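Long-range contacts in Exo-1,3/1,4-beta-glucanase (Pseudoalteromonas sp., PDB 3RRX), which probably hydrolyses beta-1,3- and beta-1,4-linked glucans from the chain end, as an exo-acting beta-glucanase with a family 3 glycoside hydrolase architecture: residues P10-K15 / S249-G254; Q256-S261 / L285-F290. The protein carries 1 engineered substitution. One frame throughout, in Å; residues are numbered along the deposited sequence.

Contact 1: residues P10-K15 / S249-G254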
ATOM      1  N   PRO A  10      10.355 -22.621  -7.577  1.00 15.25           N
ATOM      2  CA  PRO A  10       9.210 -23.344  -8.139  1.00 17.00           C
ATOM      3  C   PRO A  10       8.536 -22.576  -9.279  1.00 14.80           C
ATOM      4  O   PRO A  10       8.514 -21.340  -9.274  1.00 13.97           O
ATOM      5  CB  PRO A  10       8.253 -23.434  -6.948  1.00 16.95           C
ATOM      6  CG  PRO A  10       8.534 -22.190  -6.171  1.00 18.74           C
ATOM      7  CD  PRO A  10      10.033 -22.000  -6.279  1.00 16.98           C
ATOM      8  N   TYR A  11       7.995 -23.304 -10.252  1.00 12.91           N
ATOM      9  CA  TYR A  11       7.174 -22.683 -11.288  1.00 14.76           C
ATOM     10  C   TYR A  11       5.801 -22.379 -10.687  1.00 13.18           C
ATOM     11  O   TYR A  11       5.127 -23.277 -10.166  1.00 15.16           O
ATOM     12  CB  TYR A  11       7.050 -23.608 -12.504  1.00 13.88           C
ATOM     13  CG  TYR A  11       6.249 -23.027 -13.659  1.00 13.39           C
ATOM     14  CD1 TYR A  11       6.875 -22.317 -14.677  1.00 15.74           C
ATOM     15  CD2 TYR A  11       4.877 -23.209 -13.740  1.00 14.05           C
ATOM     16  CE1 TYR A  11       6.149 -21.791 -15.743  1.00 15.83           C
ATOM     17  CE2 TYR A  11       4.144 -22.689 -14.805  1.00 15.02           C
ATOM     18  CZ  TYR A  11       4.786 -21.989 -15.800  1.00 16.24           C
ATOM     19  OH  TYR A  11       4.062 -21.462 -16.847  1.00 18.21           O
ATOM     20  N   VAL A  12       5.386 -21.116 -10.737  1.00 13.24           N
ATOM     21  CA  VAL A  12       4.166 -20.713 -10.036  1.00  9.79           C
ATOM     22  C   VAL A  12       3.103 -20.065 -10.934  1.00 13.45           C
ATOM     23  O   VAL A  12       2.059 -19.645 -10.452  1.00 12.60           O
ATOM     24  CB  VAL A  12       4.472 -19.793  -8.826  1.00 12.32           C
ATOM     25  CG1 VAL A  12       5.322 -20.550  -7.777  1.00 12.00           C
ATOM     26  CG2 VAL A  12       5.173 -18.519  -9.284  1.00 10.05           C
ATOM     27  N   ASN A  13       3.356 -20.003 -12.235  1.00 14.80           N
ATOM     28  CA  ASN A  13       2.356 -19.483 -13.163  1.00 15.24           C
ATOM     29  C   ASN A  13       1.436 -20.602 -13.654  1.00 15.93           C
ATOM     30  O   ASN A  13       1.355 -20.861 -14.851  1.00 15.49           O
ATOM     31  CB  ASN A  13       3.039 -18.779 -14.346  1.00 12.29           C
ATOM     32  CG  ASN A  13       2.040 -18.134 -15.304  1.00 17.24           C
ATOM     33  OD1 ASN A  13       1.048 -17.542 -14.879  1.00 15.89           O
ATOM     34  ND2 ASN A  13       2.291 -18.267 -16.599  1.00 17.35           N
ATOM     35  N   THR A  14       0.729 -21.255 -12.739  1.00 17.11           N
ATOM     36  CA  THR A  14       0.039 -22.496 -13.094  1.00 17.46           C
ATOM     37  C   THR A  14      -1.413 -22.357 -13.543  1.00 21.77           C
ATOM     38  O   THR A  14      -2.002 -23.341 -13.996  1.00 18.36           O
ATOM     39  CB  THR A  14       0.079 -23.543 -11.957  1.00 15.75           C
ATOM     40  OG1 THR A  14      -1.001 -23.312 -11.043  1.00 15.76           O
ATOM     41  CG2 THR A  14       1.422 -23.513 -11.204  1.00 15.29           C
ATOM     42  N   LYS A  15      -1.995 -21.162 -13.426  1.00 15.06           N
ATOM     43  CA  LYS A  15      -3.420 -21.001 -13.731  1.00 16.72           C
ATOM     44  C   LYS A  15      -3.723 -20.289 -15.042  1.00 20.25           C
ATOM     45  O   LYS A  15      -4.528 -20.766 -15.840  1.00 18.94           O
ATOM     46  CB  LYS A  15      -4.139 -20.256 -12.607  1.00 15.69           C
ATOM     47  CG  LYS A  15      -4.223 -21.016 -11.305  1.00 19.36           C
ATOM     48  CD  LYS A  15      -4.747 -20.087 -10.203  1.00 21.11           C
ATOM     49  CE  LYS A  15      -5.650 -20.820  -9.238  1.00 32.79           C
ATOM     50  NZ  LYS A  15      -6.923 -21.185  -9.919  1.00 41.48           N
ATOM     51  N   SER A 249       1.843 -16.608  -4.933  1.00 11.82           N
ATOM     52  CA  SER A 249       0.398 -16.550  -5.106  1.00 12.93           C
ATOM     53  C   SER A 249      -0.035 -15.452  -6.082  1.00 13.00           C
ATOM     54  O   SER A 249      -1.006 -15.627  -6.808  1.00 15.31           O
ATOM     55  CB  SER A 249      -0.324 -16.463  -3.751  1.00 16.45           C
ATOM     56  OG  SER A 249      -0.061 -15.242  -3.099  1.00 20.63           O
ATOM     57  N   ALA A 250       0.690 -14.335  -6.135  1.00 13.11           N
ATOM     58  CA  ALA A 250       0.306 -13.262  -7.059  1.00 12.99           C
ATOM     59  C   ALA A 250       0.491 -13.698  -8.511  1.00 11.63           C
ATOM     60  O   ALA A 250      -0.361 -13.438  -9.364  1.00 11.53           O
ATOM     61  CB  ALA A 250       1.089 -11.975  -6.774  1.00 11.73           C
ATOM     62  N   ILE A 251       1.612 -14.358  -8.791  1.00 10.82           N
ATOM     63  CA  ILE A 251       1.864 -14.860 -10.132  1.00 13.05           C
ATOM     64  C   ILE A 251       0.893 -15.992 -10.478  1.00 13.49           C
ATOM     65  O   ILE A 251       0.395 -16.066 -11.603  1.00 12.15           O
ATOM     66  CB  ILE A 251       3.332 -15.328 -10.322  1.00 14.88           C
ATOM     67  CG1 ILE A 251       4.297 -14.132 -10.237  1.00 11.75           C
ATOM     68  CG2 ILE A 251       3.495 -16.002 -11.685  1.00 13.60           C
ATOM     69  CD1 ILE A 251       5.772 -14.532  -9.993  1.00 11.03           C
ATOM     70  N   ASN A 252       0.622 -16.868  -9.519  1.00 12.33           N
ATOM     71  CA  ASN A 252      -0.300 -17.966  -9.782  1.00 12.73           C
ATOM     72  C   ASN A 252      -1.695 -17.445 -10.154  1.00 17.22           C
ATOM     73  O   ASN A 252      -2.387 -18.043 -10.989  1.00 13.88           O
ATOM     74  CB  ASN A 252      -0.369 -18.936  -8.603  1.00 12.12           C
ATOM     75  CG  ASN A 252      -1.022 -20.259  -8.973  1.00 15.59           C
ATOM     76  OD1 ASN A 252      -0.780 -20.804 -10.054  1.00 13.36           O
ATOM     77  ND2 ASN A 252      -1.868 -20.770  -8.086  1.00 14.18           N
ATOM     78  N   GLN A 253      -2.096 -16.324  -9.547  1.00 11.92           N
ATOM     79  CA  GLN A 253      -3.390 -15.715  -9.855  1.00 13.67           C
ATOM     80  C   GLN A 253      -3.356 -14.821 -11.092  1.00 13.98           C
ATOM     81  O   GLN A 253      -4.353 -14.175 -11.419  1.00 14.25           O
ATOM     82  CB  GLN A 253      -3.934 -14.929  -8.653  1.00 14.12           C
ATOM     83  CG  GLN A 253      -4.205 -15.781  -7.430  1.00 15.53           C
ATOM     84  CD  GLN A 253      -5.080 -16.995  -7.730  1.00 20.84           C
ATOM     85  OE1 GLN A 253      -5.913 -16.969  -8.633  1.00 18.95           O
ATOM     86  NE2 GLN A 253      -4.875 -18.075  -6.977  1.00 26.02           N
ATOM     87  N   GLY A 254      -2.213 -14.775 -11.776  1.00 13.51           N
ATOM     88  CA  GLY A 254      -2.133 -14.113 -13.071  1.00 12.83           C
ATOM     89  C   GLY A 254      -1.910 -12.610 -13.020  1.00 13.56           C
ATOM     90  O   GLY A 254      -2.324 -11.884 -13.926  1.00 12.56           O
TER
HETATM   91  O   HOH W   1      -1.032 -18.391 -13.491  1.00 13.98           O

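Contact 2: residues Q256-S261 / L285-F290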
ATOM      1  N   GLN A 256      -0.654  -9.165 -13.746  1.00  9.59           N
ATOM      2  CA  GLN A 256      -0.178  -8.778 -15.060  1.00 10.75           C
ATOM      3  C   GLN A 256       1.166  -8.068 -15.055  1.00 12.20           C
ATOM      4  O   GLN A 256       1.881  -8.082 -16.058  1.00 10.62           O
ATOM      5  CB  GLN A 256      -1.236  -7.924 -15.765  1.00 10.60           C
ATOM      6  CG  GLN A 256      -2.405  -8.754 -16.226  1.00 11.29           C
ATOM      7  CD  GLN A 256      -1.970  -9.776 -17.241  1.00 12.69           C
ATOM      8  OE1 GLN A 256      -1.713  -9.438 -18.398  1.00 12.07           O
ATOM      9  NE2 GLN A 256      -1.837 -11.030 -16.807  1.00 12.16           N
ATOM     10  N   SER A 257       1.506  -7.453 -13.929  1.00 11.55           N
ATOM     11  CA  SER A 257       2.738  -6.682 -13.835  1.00  9.96           C
ATOM     12  C   SER A 257       3.440  -6.939 -12.498  1.00  9.78           C
ATOM     13  O   SER A 257       2.787  -7.183 -11.488  1.00  9.95           O
ATOM     14  CB  SER A 257       2.426  -5.189 -13.976  1.00 12.70           C
ATOM     15  OG  SER A 257       3.614  -4.416 -13.890  1.00 13.61           O
ATOM     16  N   VAL A 258       4.772  -6.899 -12.514  1.00  9.66           N
ATOM     17  CA  VAL A 258       5.582  -6.963 -11.301  1.00  9.82           C
ATOM     18  C   VAL A 258       6.489  -5.733 -11.277  1.00 10.25           C
ATOM     19  O   VAL A 258       7.118  -5.415 -12.278  1.00 11.16           O
ATOM     20  CB  VAL A 258       6.436  -8.258 -11.300  1.00 11.92           C
ATOM     21  CG1 VAL A 258       7.546  -8.214 -10.238  1.00  9.63           C
ATOM     22  CG2 VAL A 258       5.539  -9.470 -11.102  1.00  9.51           C
ATOM     23  N   MET A 259       6.551  -5.031 -10.151  1.00  8.23           N
ATOM     24  CA  MET A 259       7.474  -3.897 -10.040  1.00  9.97           C
ATOM     25  C   MET A 259       8.793  -4.303  -9.371  1.00 12.44           C
ATOM     26  O   MET A 259       8.794  -4.908  -8.293  1.00 12.40           O
ATOM     27  CB  MET A 259       6.820  -2.716  -9.293  1.00 10.06           C
ATOM     28  CG  MET A 259       7.687  -1.448  -9.253  1.00 10.34           C
ATOM     29  SD  MET A 259       6.949  -0.029  -8.380  1.00 12.17           S
ATOM     30  CE  MET A 259       5.627   0.441  -9.510  1.00 14.32           C
ATOM     31  N   ALA A 260       9.917  -3.965 -10.004  1.00 10.92           N
ATOM     32  CA  ALA A 260      11.226  -4.261  -9.410  1.00 11.00           C
ATOM     33  C   ALA A 260      11.496  -3.347  -8.214  1.00 11.40           C
ATOM     34  O   ALA A 260      10.910  -2.268  -8.103  1.00 12.58           O
ATOM     35  CB  ALA A 260      12.336  -4.128 -10.445  1.00 10.99           C
ATOM     36  N   SER A 261      12.404  -3.768  -7.340  1.00 11.03           N
ATOM     37  CA  SER A 261      12.613  -3.085  -6.057  1.00 11.41           C
ATOM     38  C   SER A 261      13.852  -2.178  -6.031  1.00 13.67           C
ATOM     39  O   SER A 261      14.833  -2.421  -6.741  1.00 12.13           O
ATOM     40  CB  SER A 261      12.720  -4.119  -4.931  1.00  9.93           C
ATOM     41  OG  SER A 261      13.806  -5.019  -5.175  1.00 13.09           O
ATOM     42  N   LEU A 285      10.194 -18.977 -12.090  1.00 12.72           N
ATOM     43  CA  LEU A 285       8.854 -18.759 -11.548  1.00 12.37           C
ATOM     44  C   LEU A 285       7.806 -18.802 -12.656  1.00 12.30           C
ATOM     45  O   LEU A 285       6.640 -19.129 -12.419  1.00 13.19           O
ATOM     46  CB  LEU A 285       8.785 -17.421 -10.803  1.00 12.22           C
ATOM     47  CG  LEU A 285       9.596 -17.312  -9.504  1.00 15.50           C
ATOM     48  CD1 LEU A 285       9.377 -15.937  -8.860  1.00 11.27           C
ATOM     49  CD2 LEU A 285       9.203 -18.405  -8.538  1.00 16.31           C
ATOM     50  N   GLY A 286       8.222 -18.456 -13.866  1.00 13.01           N
ATOM     51  CA  GLY A 286       7.335 -18.506 -15.018  1.00 14.75           C
ATOM     52  C   GLY A 286       6.403 -17.319 -15.239  1.00 13.85           C
ATOM     53  O   GLY A 286       5.455 -17.422 -16.019  1.00 13.97           O
ATOM     54  N   PHE A 287       6.657 -16.193 -14.569  1.00 12.85           N
ATOM     55  CA  PHE A 287       5.870 -14.963 -14.787  1.00 12.19           C
ATOM     56  C   PHE A 287       5.784 -14.604 -16.268  1.00 11.74           C
ATOM     57  O   PHE A 287       6.807 -14.406 -16.926  1.00 13.58           O
ATOM     58  CB  PHE A 287       6.494 -13.795 -14.007  1.00 13.44           C
ATOM     59  CG  PHE A 287       5.825 -12.453 -14.228  1.00 13.17           C
ATOM     60  CD1 PHE A 287       4.472 -12.258 -13.944  1.00 12.17           C
ATOM     61  CD2 PHE A 287       6.576 -11.365 -14.650  1.00 11.92           C
ATOM     62  CE1 PHE A 287       3.879 -11.002 -14.118  1.00  9.49           C
ATOM     63  CE2 PHE A 287       5.995 -10.111 -14.825  1.00 10.24           C
ATOM     64  CZ  PHE A 287       4.642  -9.927 -14.567  1.00  9.12           C
ATOM     65  N   ASP A 288       4.562 -14.482 -16.777  1.00 14.11           N
ATOM     66  CA  ASP A 288       4.331 -14.243 -18.204  1.00 12.04           C
ATOM     67  C   ASP A 288       3.931 -12.785 -18.510  1.00 14.66           C
ATOM     68  O   ASP A 288       3.649 -12.441 -19.655  1.00 13.84           O
ATOM     69  CB  ASP A 288       3.241 -15.203 -18.701  1.00 15.72           C
ATOM     70  CG  ASP A 288       3.303 -15.435 -20.207  1.00 19.91           C
ATOM     71  OD1 ASP A 288       4.413 -15.692 -20.718  1.00 19.16           O
ATOM     72  OD2 ASP A 288       2.248 -15.348 -20.877  1.00 16.58           O
ATOM     73  N   GLY A 289       3.906 -11.937 -17.481  1.00 11.59           N
ATOM     74  CA  GLY A 289       3.501 -10.549 -17.640  1.00  9.19           C
ATOM     75  C   GLY A 289       4.697  -9.631 -17.817  1.00 12.56           C
ATOM     76  O   GLY A 289       5.775 -10.085 -18.217  1.00 11.81           O
ATOM     77  N   PHE A 290       4.522  -8.347 -17.505  1.00  9.83           N
ATOM     78  CA  PHE A 290       5.590  -7.373 -17.750  1.00 11.24           C
ATOM     79  C   PHE A 290       6.157  -6.795 -16.464  1.00 11.11           C
ATOM     80  O   PHE A 290       5.434  -6.595 -15.487  1.00 12.06           O
ATOM     81  CB  PHE A 290       5.138  -6.253 -18.712  1.00  9.26           C
ATOM     82  CG  PHE A 290       4.127  -5.278 -18.125  1.00 10.91           C
ATOM     83  CD1 PHE A 290       4.539  -4.064 -17.589  1.00 11.20           C
ATOM     84  CD2 PHE A 290       2.768  -5.554 -18.162  1.00  9.94           C
ATOM     85  CE1 PHE A 290       3.611  -3.149 -17.076  1.00 12.39           C
ATOM     86  CE2 PHE A 290       1.837  -4.651 -17.649  1.00 11.21           C
ATOM     87  CZ  PHE A 290       2.260  -3.444 -17.108  1.00 12.02           C
TER

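Contact 1: residues P10-K15 / S249-G254
Asn252, in the last turn of helix 245-252, turns its amide oxygen toward the N-terminal loop, where Thr14 takes it with two donors. The Thr14 hydroxyl OG1 lies 2.7 Å from Asn252 OD1, in the carbonyl plane and on a lone pair; the amide N of Thr14, also in that plane, gives a second hydrogen bond to the same Asn252 OD1 at 3.1 Å, with a bent N-H...O angle of 140°. The side chain reaches the loop because CG of Asn252 stands opposite the backbone N (chi1 -165°). Val12 O lies 3.0 Å from Asn252 CA, a CA-H...O contact. Lys15 lays its aliphatic chain across the Asn252 side chain at about a right angle, CD against Asn252 ND2. The chi3 bend sets Lys15 CE 3.6 Å from Gln253 NE2, where the two side chains run side by side, pointing the same way. Val12 completes the contact with its CG2 branch, which packs 3.8 Å from Ile251 CB and also meets Ile251 CG2. An alanine in place of Asn252 would probably leave the Thr14 amide and hydroxyl without their shared acceptor and open a gap beside the Lys15 chain. A water links Lys15 N and the Asn13 side-chain oxygen to the backbone carbonyl of Asn252: it accepts from Lys15 N (2.9 Å) and lies within hydrogen-bonding distance of Asn252 O (2.9 Å) and Asn13 OD1 (2.6 Å). Ile251 and Val12 both reach Leu285, and helix 182-197 packs against helix 245-252 through Ser249 and Ala250. The helix ends in a Schellman motif at Gly254. The chemistry is thus mixed: one amide oxygen and one water tie the loop to the helix end, beside a small apolar patch of Val12 and Ile251.

Contact 2: residues Q256-S261 / L285-F290
Val258 meets Phe287 where strand 257-260 passes the loop leading into strand 290-292. Followed outward, the Phe287 side chain starts at CB, which points toward strand 257-260, and chi1 of 176° then extends CG away from the backbone N. Phe287 CD1 and CD2 lie 4.1 and 4.2 Å from Val258 CG2; CE1 and CE2 come nearer to the same methyl, CE2 also meeting Val258 CB. At the tip, Phe287 CZ is 3.6 Å from Val258 CG2 and equally close to the carbonyl oxygen of Gln256. Val258 CG2 therefore sits over one face of the ring, a CH-pi contact 3.7 Å from the Phe287 centroid and 16° off the normal. The opposite face is occupied by the Gly289 backbone N, above the ring centre, and Phe290 O comes to the ring edge in plane. The aromatic group is thus clamped between a methyl and the turn of its own loop. Backbone pairing fixes the register: Phe290 N donates to Gln256 O at 3.0 Å, and Val258 N donates to Phe290 O at 3.1 Å, the two bonds of a parallel bridge on either side of Ser257. Phe290, with CG placed between its backbone N and carbonyl carbon (chi1 71°), folds its ring back over the Ser257 side chain, whose CB lies 3.8 Å from the Phe290 centroid. Gly289 suits its place, since a CB there would clash with Gln256 O. Strand 257-260 also pairs with strand 211-217 on its other edge, as in a parallel TIM barrel. Phe287 rests on Ile251 of helix 245-252; Phe290, on the Ser257 face, packs edge-to-face with Trp157 of strand 157-162 and Phe354 of helix 344-361, and touches Arg353 and Ala357 of that helix.

Contacts 1 and 2 follow each other along the chain, and their centres lie 10 Å apart, on the same side of the molecule. They touch directly: Val12 N of contact 1 lies 2.9 Å from Leu285 O of contact 2, a probable hydrogen bond, and Asn13 CB packs 3.2 Å from Gly286 O. The N-terminal loop therefore bears on helix 245-252 and on the loop before strand 290-292 together. Contact 1 is at the surface; contact 2 is buried and lies on the barrel strands themselves. Together they join the N-terminal loop, the end of helix 245-252 and the edge of the parallel sheet at strands 257-260 and 290-292, away from the sodium and calcium sites.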